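Local coordinates for Serine/threonine-protein kinase Tel1 (Chaetomium thermophilum, PDB 6SKY) that probably phosphorylates serine or threonine followed by glutamine, using ATP, to trigger checkpoint signalling when DNA is damaged, at residues Leu1575-Glu1578 with Pro1579-Asp1582; Leu1434-Ser1437 with Leu1438-Phe1441. All blocks are in the same frame, centred on the assembly; numbering follows the deposited sequence.

Contact 1: Leu1575-Glu1578 with Pro1579-Asp1582; sequences LLNE and PARD
Asn1577 and Glu1578 turn their carbonyls into the first turn of a helix, where Asn1577 O accepts the amide of Arg1581 (N to O 3.0 Å, N-H...O 166°) and Glu1578 O accepts that of Asp1582 (N to O 2.9 Å). Arg1581 folds back over the bond that its own amide makes. Its chain leaves with CG anti to the backbone N (chi1 -178°) and bends at chi3, so that one face of the guanidinium looks onto Asn1577 O, which stands 4.0 Å above the plane, over its centre. Arg1581 NH2 lies 3.7 Å from Glu1578 CG, at the flank of that side chain. The carboxylate itself stays apart, with Glu1578 OE2 5.2 Å from Arg1581 NH2; any attraction between the two charges probably acts without direct contact. A cation-pi contact with Trp1569, in the preceding helix 1557-1569, gives the guanidinium a second partner. The whole is a helix N-terminus: Asn1577 holds the N-cap position and proline follows at the second residue of the helix, where its lack of an N-H costs no helical bond. The Asn1577 side chain makes no capping bond. With CG placed between the backbone N and the carbonyl carbon (chi1 50°), it crosses the Pro1579 ring at about a right angle and sets Asn1577 OD1 3.1 Å from Pro1579 CD. Ile1683 of helix 1670-1684 packs against both residues, while on helix 1470-1487 Leu1576 meets Leu1478 and Ala1580 meets Ser1479.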
loop_
_atom_site.group_PDB
_atom_site.type_symbol
_atom_site.label_atom_id
_atom_site.label_comp_id
_atom_site.label_asym_id
_atom_site.label_seq_id
_atom_site.Cartn_x
_atom_site.Cartn_y
_atom_site.Cartn_z
ATOM N N LEU A 1575 34.867 -7.695 -48.985
ATOM C CA LEU A 1575 35.550 -8.274 -50.132
ATOM C C LEU A 1575 34.560 -8.899 -51.106
ATOM O O LEU A 1575 34.515 -8.534 -52.284
ATOM C CB LEU A 1575 36.565 -9.309 -49.652
ATOM C CG LEU A 1575 37.914 -9.310 -50.358
ATOM C CD1 LEU A 1575 38.492 -7.914 -50.373
ATOM C CD2 LEU A 1575 38.856 -10.270 -49.671
ATOM N N LEU A 1576 33.754 -9.837 -50.628
ATOM C CA LEU A 1576 32.798 -10.525 -51.475
ATOM C C LEU A 1576 31.610 -9.628 -51.802
ATOM O O LEU A 1576 31.462 -8.524 -51.275
ATOM C CB LEU A 1576 32.309 -11.799 -50.796
ATOM C CG LEU A 1576 33.408 -12.719 -50.287
ATOM C CD1 LEU A 1576 32.809 -13.807 -49.443
ATOM C CD2 LEU A 1576 34.161 -13.309 -51.445
ATOM N N ASN A 1577 30.764 -10.116 -52.693
ATOM C CA ASN A 1577 29.509 -9.475 -53.041
ATOM C C ASN A 1577 28.389 -10.504 -52.950
ATOM O O ASN A 1577 28.627 -11.683 -52.684
ATOM C CB ASN A 1577 29.595 -8.837 -54.432
ATOM C CG ASN A 1577 30.142 -9.784 -55.482
ATOM O OD1 ASN A 1577 29.396 -10.337 -56.281
ATOM N ND2 ASN A 1577 31.453 -9.967 -55.488
ATOM N N GLU A 1578 27.158 -10.050 -53.175
ATOM C CA GLU A 1578 26.004 -10.909 -52.923
ATOM C C GLU A 1578 25.987 -12.190 -53.748
ATOM O O GLU A 1578 25.707 -13.250 -53.166
ATOM C CB GLU A 1578 24.707 -10.123 -53.133
ATOM C CG GLU A 1578 24.530 -8.947 -52.193
ATOM C CD GLU A 1578 23.071 -8.582 -51.997
ATOM O OE1 GLU A 1578 22.213 -9.472 -52.178
ATOM O OE2 GLU A 1578 22.781 -7.412 -51.663
ATOM N N PRO A 1579 26.254 -12.188 -55.058
ATOM C CA PRO A 1579 26.214 -13.466 -55.792
ATOM C C PRO A 1579 27.273 -14.463 -55.354
ATOM O O PRO A 1579 26.963 -15.646 -55.184
ATOM C CB PRO A 1579 26.416 -13.034 -57.248
ATOM C CG PRO A 1579 26.009 -11.622 -57.284
ATOM C CD PRO A 1579 26.406 -11.049 -55.976
ATOM N N ALA A 1580 28.519 -14.022 -55.173
ATOM C CA ALA A 1580 29.575 -14.940 -54.760
ATOM C C ALA A 1580 29.312 -15.488 -53.369
ATOM O O ALA A 1580 29.485 -16.688 -53.117
ATOM C CB ALA A 1580 30.925 -14.236 -54.802
ATOM N N ARG A 1581 28.896 -14.619 -52.452
ATOM C CA ARG A 1581 28.561 -15.061 -51.109
ATOM C C ARG A 1581 27.386 -16.026 -51.123
ATOM O O ARG A 1581 27.373 -17.006 -50.374
ATOM C CB ARG A 1581 28.261 -13.849 -50.239
ATOM C CG ARG A 1581 27.953 -14.173 -48.818
ATOM C CD ARG A 1581 27.996 -12.927 -47.989
ATOM N NE ARG A 1581 27.196 -11.860 -48.570
ATOM C CZ ARG A 1581 27.675 -10.666 -48.889
ATOM N NH1 ARG A 1581 28.951 -10.387 -48.676
ATOM N NH2 ARG A 1581 26.875 -9.750 -49.410
ATOM N N ASP A 1582 26.394 -15.777 -51.983
ATOM C CA ASP A 1582 25.257 -16.684 -52.085
ATOM C C ASP A 1582 25.678 -18.041 -52.624
ATOM O O ASP A 1582 25.193 -19.074 -52.156
ATOM C CB ASP A 1582 24.168 -16.080 -52.966
ATOM C CG ASP A 1582 23.362 -15.003 -52.255
ATOM O OD1 ASP A 1582 23.601 -14.770 -51.053
ATOM O OD2 ASP A 1582 22.486 -14.385 -52.897
#

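Contact 2: Leu1434-Ser1437 with Leu1438-Phe1441; sequences LLHS and LRVF
Leu1434 O takes the amide of Leu1438 at 2.9 Å (N to O, N-H...O 162°) and, more weakly, that of Ser1437 from one residue nearer. The side chain of Leu1438 leans over the same oxygen: CG sits beside its own backbone N, anti to the carbonyl carbon (chi1 -65°), and comes within 3.3 Å of Leu1434 O. One residue on, Arg1439 N bonds to Leu1435 O (3.0 Å), whereas Val1440 N reaches back only three residues, in a weak bond to Ser1437 O. These bonds lie in helix 1429-1441, part of the alpha solenoid. Leu1434 and Leu1435 rest on Leu1458, and Leu1438 on Ile1454, of helix 1448-1461; Leu1435 and Arg1439 both meet Tyr1476 of helix 1470-1487. Where His1436 and Arg1439 come together, His1436 NE2 lies at the edge of the Arg1439 guanidinium, near its plane, 3.7 Å from Arg1439 NH2, and the ring and guanidinium planes are turned 53° apart. Arg1439 also makes a long, weak ion pair from NH1 to Asp1483. Ser1437 OG turns back along the helix to bond Met1433 O.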
loop_
_atom_site.group_PDB
_atom_site.type_symbol
_atom_site.label_atom_id
_atom_site.label_comp_id
_atom_site.label_asym_id
_atom_site.label_seq_id
_atom_site.Cartn_x
_atom_site.Cartn_y
_atom_site.Cartn_z
ATOM N N LEU A 1434 33.719 -11.887 -69.321
ATOM C CA LEU A 1434 34.090 -13.157 -69.932
ATOM C C LEU A 1434 34.354 -14.219 -68.877
ATOM O O LEU A 1434 33.892 -15.358 -69.003
ATOM C CB LEU A 1434 35.313 -12.969 -70.825
ATOM C CG LEU A 1434 35.035 -12.361 -72.195
ATOM C CD1 LEU A 1434 36.323 -12.046 -72.910
ATOM C CD2 LEU A 1434 34.192 -13.312 -73.013
ATOM N N LEU A 1435 35.106 -13.871 -67.833
ATOM C CA LEU A 1435 35.352 -14.829 -66.762
ATOM C C LEU A 1435 34.045 -15.290 -66.132
ATOM O O LEU A 1435 33.779 -16.497 -66.024
ATOM C CB LEU A 1435 36.268 -14.209 -65.712
ATOM C CG LEU A 1435 37.707 -13.928 -66.133
ATOM C CD1 LEU A 1435 38.462 -13.234 -65.028
ATOM C CD2 LEU A 1435 38.393 -15.212 -66.501
ATOM N N HIS A 1436 33.213 -14.335 -65.713
ATOM C CA HIS A 1436 31.971 -14.662 -65.032
ATOM C C HIS A 1436 31.004 -15.420 -65.925
ATOM O O HIS A 1436 30.131 -16.123 -65.411
ATOM C CB HIS A 1436 31.334 -13.375 -64.516
ATOM C CG HIS A 1436 30.052 -13.581 -63.773
ATOM N ND1 HIS A 1436 28.821 -13.556 -64.392
ATOM C CD2 HIS A 1436 29.808 -13.795 -62.460
ATOM C CE1 HIS A 1436 27.875 -13.756 -63.493
ATOM N NE2 HIS A 1436 28.448 -13.905 -62.313
ATOM N N SER A 1437 31.136 -15.307 -67.244
ATOM C CA SER A 1437 30.251 -16.045 -68.135
ATOM C C SER A 1437 30.767 -17.442 -68.448
ATOM O O SER A 1437 29.972 -18.377 -68.580
ATOM C CB SER A 1437 30.051 -15.266 -69.433
ATOM O OG SER A 1437 29.657 -13.937 -69.159
ATOM N N LEU A 1438 32.082 -17.607 -68.584
ATOM C CA LEU A 1438 32.641 -18.934 -68.817
ATOM C C LEU A 1438 32.576 -19.808 -67.578
ATOM O O LEU A 1438 32.654 -21.038 -67.698
ATOM C CB LEU A 1438 34.089 -18.823 -69.283
ATOM C CG LEU A 1438 34.299 -18.146 -70.628
ATOM C CD1 LEU A 1438 35.763 -17.835 -70.829
ATOM C CD2 LEU A 1438 33.773 -19.030 -71.732
ATOM N N ARG A 1439 32.463 -19.196 -66.397
ATOM C CA ARG A 1439 32.312 -19.963 -65.169
ATOM C C ARG A 1439 31.133 -20.927 -65.227
ATOM O O ARG A 1439 31.070 -21.860 -64.422
ATOM C CB ARG A 1439 32.154 -19.006 -63.991
ATOM C CG ARG A 1439 32.472 -19.602 -62.639
ATOM C CD ARG A 1439 32.355 -18.548 -61.563
ATOM N NE ARG A 1439 31.123 -17.790 -61.715
ATOM C CZ ARG A 1439 29.951 -18.173 -61.228
ATOM N NH1 ARG A 1439 29.855 -19.306 -60.546
ATOM N NH2 ARG A 1439 28.876 -17.424 -61.419
ATOM N N VAL A 1440 30.204 -20.732 -66.159
ATOM C CA VAL A 1440 29.083 -21.653 -66.306
ATOM C C VAL A 1440 29.511 -22.909 -67.047
ATOM O O VAL A 1440 29.172 -24.028 -66.651
ATOM C CB VAL A 1440 27.914 -20.959 -67.022
ATOM C CG1 VAL A 1440 26.853 -21.973 -67.399
ATOM C CG2 VAL A 1440 27.332 -19.868 -66.146
ATOM N N PHE A 1441 30.254 -22.744 -68.143
ATOM C CA PHE A 1441 30.694 -23.893 -68.921
ATOM C C PHE A 1441 31.817 -24.654 -68.240
ATOM O O PHE A 1441 32.013 -25.836 -68.535
ATOM C CB PHE A 1441 31.143 -23.449 -70.308
ATOM C CG PHE A 1441 30.128 -22.626 -71.029
ATOM C CD1 PHE A 1441 28.956 -23.196 -71.483
ATOM C CD2 PHE A 1441 30.343 -21.280 -71.254
ATOM C CE1 PHE A 1441 28.016 -22.439 -72.145
ATOM C CE2 PHE A 1441 29.408 -20.521 -71.916
ATOM C CZ PHE A 1441 28.244 -21.101 -72.364
#

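From the N-terminal end of the modelled chain, helix 1429-1441 comes first and carries contact 2. The chain then passes through helices 1448-1461 and 1470-1487, among others, before helix 1557-1569 and the loop leading into contact 1 at the start of helix 1578-1588. Each contact spans a single unbroken stretch, so neither closes a long loop, and they follow in series without nesting or crossing. The centres of contact 1 and contact 2 lie about 16 Å apart, and the nearest atoms of contact 1 and contact 2 are about 6 Å apart, without touching. Helix 1470-1487 joins them: Ser1479 meets both Arg1439 of contact 2 and Ala1580 of contact 1.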